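Local coordinates for protein ORF10 (Moritella marina, PDB 6RIW) that probably carries out the chain-extending condensation of polyunsaturated fatty acid synthesis, this piece being the ketosynthase-chain length factor didomain of a longer synthase, at residues 121-134 with 158-172. Residues are numbered along the deposited sequence; the frame is centred on the assembly and turned at random.
Sequences NLSFPTKSSNQLFM and YTAPKKTHADNALVA
Leu-132 and Phe-133 converge on one methyl group: Ala-169 CB lies 3.6 Å from Leu-132 CD1 and meets the Phe-133 ring at its edge, near the ring plane. The other branch of Leu-132, CD2, lies against the backbone O of Thr-164, and Leu-132 CG faces Thr-164 CG2. Toward the 121-126 end, Val-171 and Thr-126 meet tip to tip, CG2 to CG2 at 3.9 Å. At the far end Met-134 CG, anti to its own carbonyl carbon (chi1 -72°), sits over the centre of the Tyr-158 ring, 3.6 Å from the centroid, while Thr-159 CG2 covers the opposite face near the rim. The Gln-131 amide is gripped twice by backbone: NE2 donates to Ala-160 O (3.0 Å, 165°), nearly in the amide plane, and OE1 accepts from Lys-162 N (3.2 Å), which approaches from above the carbonyl plane. A leucine in its place would probably leave Ala-160 O and Lys-162 N without these mates and the 160-162 loop less firmly held. Asn-121 ND2 donates to Ala-172 O at 3.0 Å, and a water bridges Thr-126 OG1 to Asn-168 O. Thr-126 and Ser-129 form a capping box at the turn into helix 129-148, Ser-129 N donating to Thr-126 OG1 and Thr-126 N to Ser-129 OG, which also hydrogen-bonds His-589 NE2. The contact fastens the loop before helix 174-183 onto that turn, between helix 88-104, touching Val-171, and helix 699-706, touching Ala-169.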
# COMPACT_ATOMS: atom_id res chain seq x y z
N ASN A 121 4.57 -1.74 -2.95
CA ASN A 121 4.03 -0.53 -3.58
C ASN A 121 3.69 0.51 -2.52
O ASN A 121 3.28 0.16 -1.41
CB ASN A 121 2.79 -0.88 -4.41
CG ASN A 121 2.30 0.27 -5.26
OD1 ASN A 121 3.04 1.20 -5.58
ND2 ASN A 121 1.01 0.23 -5.62
N LEU A 122 3.88 1.79 -2.86
CA LEU A 122 3.50 2.91 -2.00
C LEU A 122 2.01 3.21 -2.12
O LEU A 122 1.44 3.17 -3.21
CB LEU A 122 4.28 4.17 -2.39
CG LEU A 122 5.77 4.18 -2.06
CD1 LEU A 122 6.53 5.26 -2.85
CD2 LEU A 122 5.95 4.36 -0.56
N SER A 123 1.38 3.56 -0.99
CA SER A 123 -0.00 4.03 -1.01
C SER A 123 -0.07 5.54 -1.09
O SER A 123 -0.83 6.16 -0.33
CB SER A 123 -0.73 3.52 0.24
OG SER A 123 -0.91 2.12 0.16
N PHE A 124 0.73 6.17 -1.96
CA PHE A 124 0.79 7.62 -2.10
C PHE A 124 0.12 8.08 -3.39
O PHE A 124 0.07 7.32 -4.37
CB PHE A 124 2.24 8.10 -2.18
CG PHE A 124 3.01 8.04 -0.89
CD1 PHE A 124 2.39 7.77 0.31
CD2 PHE A 124 4.38 8.29 -0.92
CE1 PHE A 124 3.14 7.74 1.48
CE2 PHE A 124 5.13 8.27 0.24
CZ PHE A 124 4.50 7.99 1.45
N PRO A 125 -0.31 9.33 -3.46
CA PRO A 125 -0.76 9.90 -4.75
C PRO A 125 0.31 9.70 -5.82
O PRO A 125 1.51 9.73 -5.53
CB PRO A 125 -0.96 11.38 -4.45
CG PRO A 125 -1.31 11.41 -2.92
CD PRO A 125 -0.48 10.27 -2.34
N THR A 126 -0.14 9.53 -7.06
CA THR A 126 0.76 9.45 -8.20
C THR A 126 0.56 10.68 -9.07
O THR A 126 -0.34 11.49 -8.87
CB THR A 126 0.52 8.19 -9.04
OG1 THR A 126 -0.76 8.27 -9.68
CG2 THR A 126 0.61 6.90 -8.18
N LYS A 127 1.43 10.81 -10.09
CA LYS A 127 1.28 11.96 -10.97
C LYS A 127 -0.05 11.93 -11.70
O LYS A 127 -0.65 12.98 -11.95
CB LYS A 127 2.46 12.02 -11.95
CG LYS A 127 3.82 12.15 -11.26
CD LYS A 127 4.94 12.39 -12.30
CE LYS A 127 5.12 11.14 -13.19
NZ LYS A 127 5.62 9.92 -12.44
N SER A 128 -0.59 10.72 -11.96
CA SER A 128 -1.87 10.60 -12.65
C SER A 128 -3.06 10.69 -11.69
O SER A 128 -4.08 11.27 -12.06
CB SER A 128 -1.94 9.28 -13.42
OG SER A 128 -0.90 9.22 -14.39
N SER A 129 -2.97 10.09 -10.50
CA SER A 129 -4.14 10.14 -9.61
C SER A 129 -4.51 11.58 -9.23
O SER A 129 -5.70 11.90 -9.08
CB SER A 129 -3.91 9.26 -8.38
OG SER A 129 -2.97 9.81 -7.47
N ASN A 130 -3.51 12.46 -9.13
CA ASN A 130 -3.75 13.88 -8.87
C ASN A 130 -4.77 14.46 -9.85
O ASN A 130 -5.62 15.27 -9.46
CB ASN A 130 -2.45 14.69 -9.00
CG ASN A 130 -1.47 14.48 -7.87
OD1 ASN A 130 -1.82 14.01 -6.79
ND2 ASN A 130 -0.21 14.84 -8.13
N GLN A 131 -4.69 14.07 -11.12
CA GLN A 131 -5.55 14.67 -12.14
C GLN A 131 -7.02 14.40 -11.87
O GLN A 131 -7.88 15.18 -12.30
CB GLN A 131 -5.18 14.15 -13.54
CG GLN A 131 -3.79 14.52 -14.03
CD GLN A 131 -3.77 15.86 -14.77
OE1 GLN A 131 -4.79 16.53 -14.88
NE2 GLN A 131 -2.58 16.25 -15.25
N LEU A 132 -7.33 13.32 -11.16
CA LEU A 132 -8.71 12.94 -10.92
C LEU A 132 -9.34 13.67 -9.74
O LEU A 132 -10.57 13.64 -9.63
CB LEU A 132 -8.80 11.42 -10.67
CG LEU A 132 -8.40 10.54 -11.87
CD1 LEU A 132 -8.14 9.09 -11.45
CD2 LEU A 132 -9.47 10.56 -12.93
N PHE A 133 -8.56 14.32 -8.88
CA PHE A 133 -9.13 14.87 -7.64
C PHE A 133 -8.86 16.36 -7.45
O PHE A 133 -9.68 17.05 -6.85
CB PHE A 133 -8.61 14.08 -6.44
CG PHE A 133 -8.94 12.62 -6.54
CD1 PHE A 133 -10.28 12.22 -6.51
CD2 PHE A 133 -7.94 11.67 -6.74
CE1 PHE A 133 -10.60 10.86 -6.66
CE2 PHE A 133 -8.24 10.33 -6.87
CZ PHE A 133 -9.57 9.91 -6.84
N MET A 134 -7.74 16.86 -7.95
CA MET A 134 -7.44 18.29 -7.77
C MET A 134 -8.58 19.21 -8.18
O MET A 134 -8.80 20.23 -7.49
CB MET A 134 -6.17 18.67 -8.55
CG MET A 134 -4.86 18.17 -8.02
SD MET A 134 -4.64 18.26 -6.22
CE MET A 134 -3.45 16.92 -6.00
N TYR A 158 -3.72 23.21 -11.71
CA TYR A 158 -2.49 22.98 -10.94
C TYR A 158 -1.30 22.56 -11.81
O TYR A 158 -0.16 22.87 -11.49
CB TYR A 158 -2.75 21.95 -9.84
CG TYR A 158 -2.73 20.51 -10.32
CD1 TYR A 158 -3.80 19.99 -11.04
CD2 TYR A 158 -1.64 19.68 -10.04
CE1 TYR A 158 -3.77 18.64 -11.49
CE2 TYR A 158 -1.59 18.35 -10.49
CZ TYR A 158 -2.65 17.84 -11.21
OH TYR A 158 -2.59 16.53 -11.64
N THR A 159 -1.55 21.86 -12.92
CA THR A 159 -0.52 21.49 -13.89
C THR A 159 -1.22 21.40 -15.24
O THR A 159 -2.43 21.66 -15.35
CB THR A 159 0.18 20.18 -13.51
OG1 THR A 159 1.40 20.03 -14.25
CG2 THR A 159 -0.71 18.96 -13.77
N ALA A 160 -0.49 21.04 -16.29
CA ALA A 160 -1.17 20.87 -17.57
C ALA A 160 -2.24 19.79 -17.41
O ALA A 160 -1.93 18.68 -16.97
CB ALA A 160 -0.20 20.48 -18.68
N PRO A 161 -3.50 20.09 -17.72
CA PRO A 161 -4.56 19.08 -17.56
C PRO A 161 -4.41 17.95 -18.56
O PRO A 161 -4.05 18.17 -19.72
CB PRO A 161 -5.86 19.86 -17.83
CG PRO A 161 -5.46 21.28 -18.05
CD PRO A 161 -4.00 21.37 -18.25
N LYS A 162 -4.69 16.72 -18.11
CA LYS A 162 -4.68 15.56 -19.00
C LYS A 162 -5.91 14.71 -18.72
O LYS A 162 -6.27 14.48 -17.56
CB LYS A 162 -3.42 14.69 -18.81
CG LYS A 162 -2.10 15.43 -18.85
CD LYS A 162 -1.72 15.86 -20.27
CE LYS A 162 -0.42 16.71 -20.30
NZ LYS A 162 0.78 15.98 -19.77
N LYS A 163 -6.57 14.26 -19.79
CA LYS A 163 -7.62 13.28 -19.63
C LYS A 163 -7.04 12.03 -19.00
O LYS A 163 -6.02 11.50 -19.46
CB LYS A 163 -8.27 12.95 -20.99
CG LYS A 163 -9.13 14.08 -21.51
CD LYS A 163 -9.50 13.89 -22.97
CE LYS A 163 -10.87 14.51 -23.27
NZ LYS A 163 -11.17 14.49 -24.72
N THR A 164 -7.67 11.57 -17.92
CA THR A 164 -7.07 10.54 -17.08
C THR A 164 -8.10 9.46 -16.77
O THR A 164 -9.20 9.77 -16.27
CB THR A 164 -6.51 11.16 -15.79
OG1 THR A 164 -5.54 12.15 -16.15
CG2 THR A 164 -5.86 10.11 -14.92
N HIS A 165 -7.76 8.21 -17.09
CA HIS A 165 -8.63 7.07 -16.81
C HIS A 165 -8.76 6.85 -15.31
O HIS A 165 -7.76 6.85 -14.57
CB HIS A 165 -8.06 5.80 -17.46
CG HIS A 165 -9.03 4.66 -17.57
ND1 HIS A 165 -9.38 3.88 -16.49
CD2 HIS A 165 -9.66 4.12 -18.65
CE1 HIS A 165 -10.22 2.93 -16.89
NE2 HIS A 165 -10.40 3.05 -18.19
N ALA A 166 -10.00 6.62 -14.86
CA ALA A 166 -10.30 6.43 -13.44
C ALA A 166 -9.45 5.34 -12.78
O ALA A 166 -9.19 5.42 -11.57
CB ALA A 166 -11.78 6.07 -13.28
N ASP A 167 -9.04 4.31 -13.52
CA ASP A 167 -8.24 3.25 -12.90
C ASP A 167 -6.92 3.78 -12.33
O ASP A 167 -6.30 3.12 -11.50
CB ASP A 167 -7.94 2.13 -13.92
CG ASP A 167 -9.14 1.18 -14.16
OD1 ASP A 167 -10.16 1.24 -13.43
OD2 ASP A 167 -9.04 0.35 -15.10
N ASN A 168 -6.47 4.96 -12.77
CA ASN A 168 -5.29 5.58 -12.19
C ASN A 168 -5.49 6.00 -10.73
O ASN A 168 -4.50 6.31 -10.05
CB ASN A 168 -4.89 6.79 -13.04
CG ASN A 168 -4.24 6.36 -14.35
OD1 ASN A 168 -3.19 5.72 -14.33
ND2 ASN A 168 -4.87 6.68 -15.48
N ALA A 169 -6.70 5.99 -10.21
CA ALA A 169 -6.85 6.26 -8.78
C ALA A 169 -6.75 5.00 -7.91
O ALA A 169 -6.75 5.12 -6.67
CB ALA A 169 -8.20 6.94 -8.52
N LEU A 170 -6.69 3.82 -8.53
CA LEU A 170 -6.58 2.56 -7.79
C LEU A 170 -5.10 2.28 -7.57
O LEU A 170 -4.47 1.42 -8.21
CB LEU A 170 -7.28 1.43 -8.54
CG LEU A 170 -8.75 1.68 -8.96
CD1 LEU A 170 -9.28 0.53 -9.78
CD2 LEU A 170 -9.62 1.88 -7.72
N VAL A 171 -4.52 3.06 -6.66
CA VAL A 171 -3.06 3.16 -6.62
C VAL A 171 -2.44 1.96 -5.91
O VAL A 171 -1.44 1.39 -6.39
CB VAL A 171 -2.67 4.50 -5.97
CG1 VAL A 171 -1.21 4.47 -5.54
CG2 VAL A 171 -2.91 5.67 -6.95
N ALA A 172 -2.99 1.54 -4.77
CA ALA A 172 -2.28 0.59 -3.92
C ALA A 172 -2.32 -0.85 -4.47
O ALA A 172 -1.27 -1.47 -4.69
CB ALA A 172 -2.83 0.64 -2.49
O HOH W 1 -1.83 6.27 -10.80
O HOH W 2 -0.07 15.47 -11.21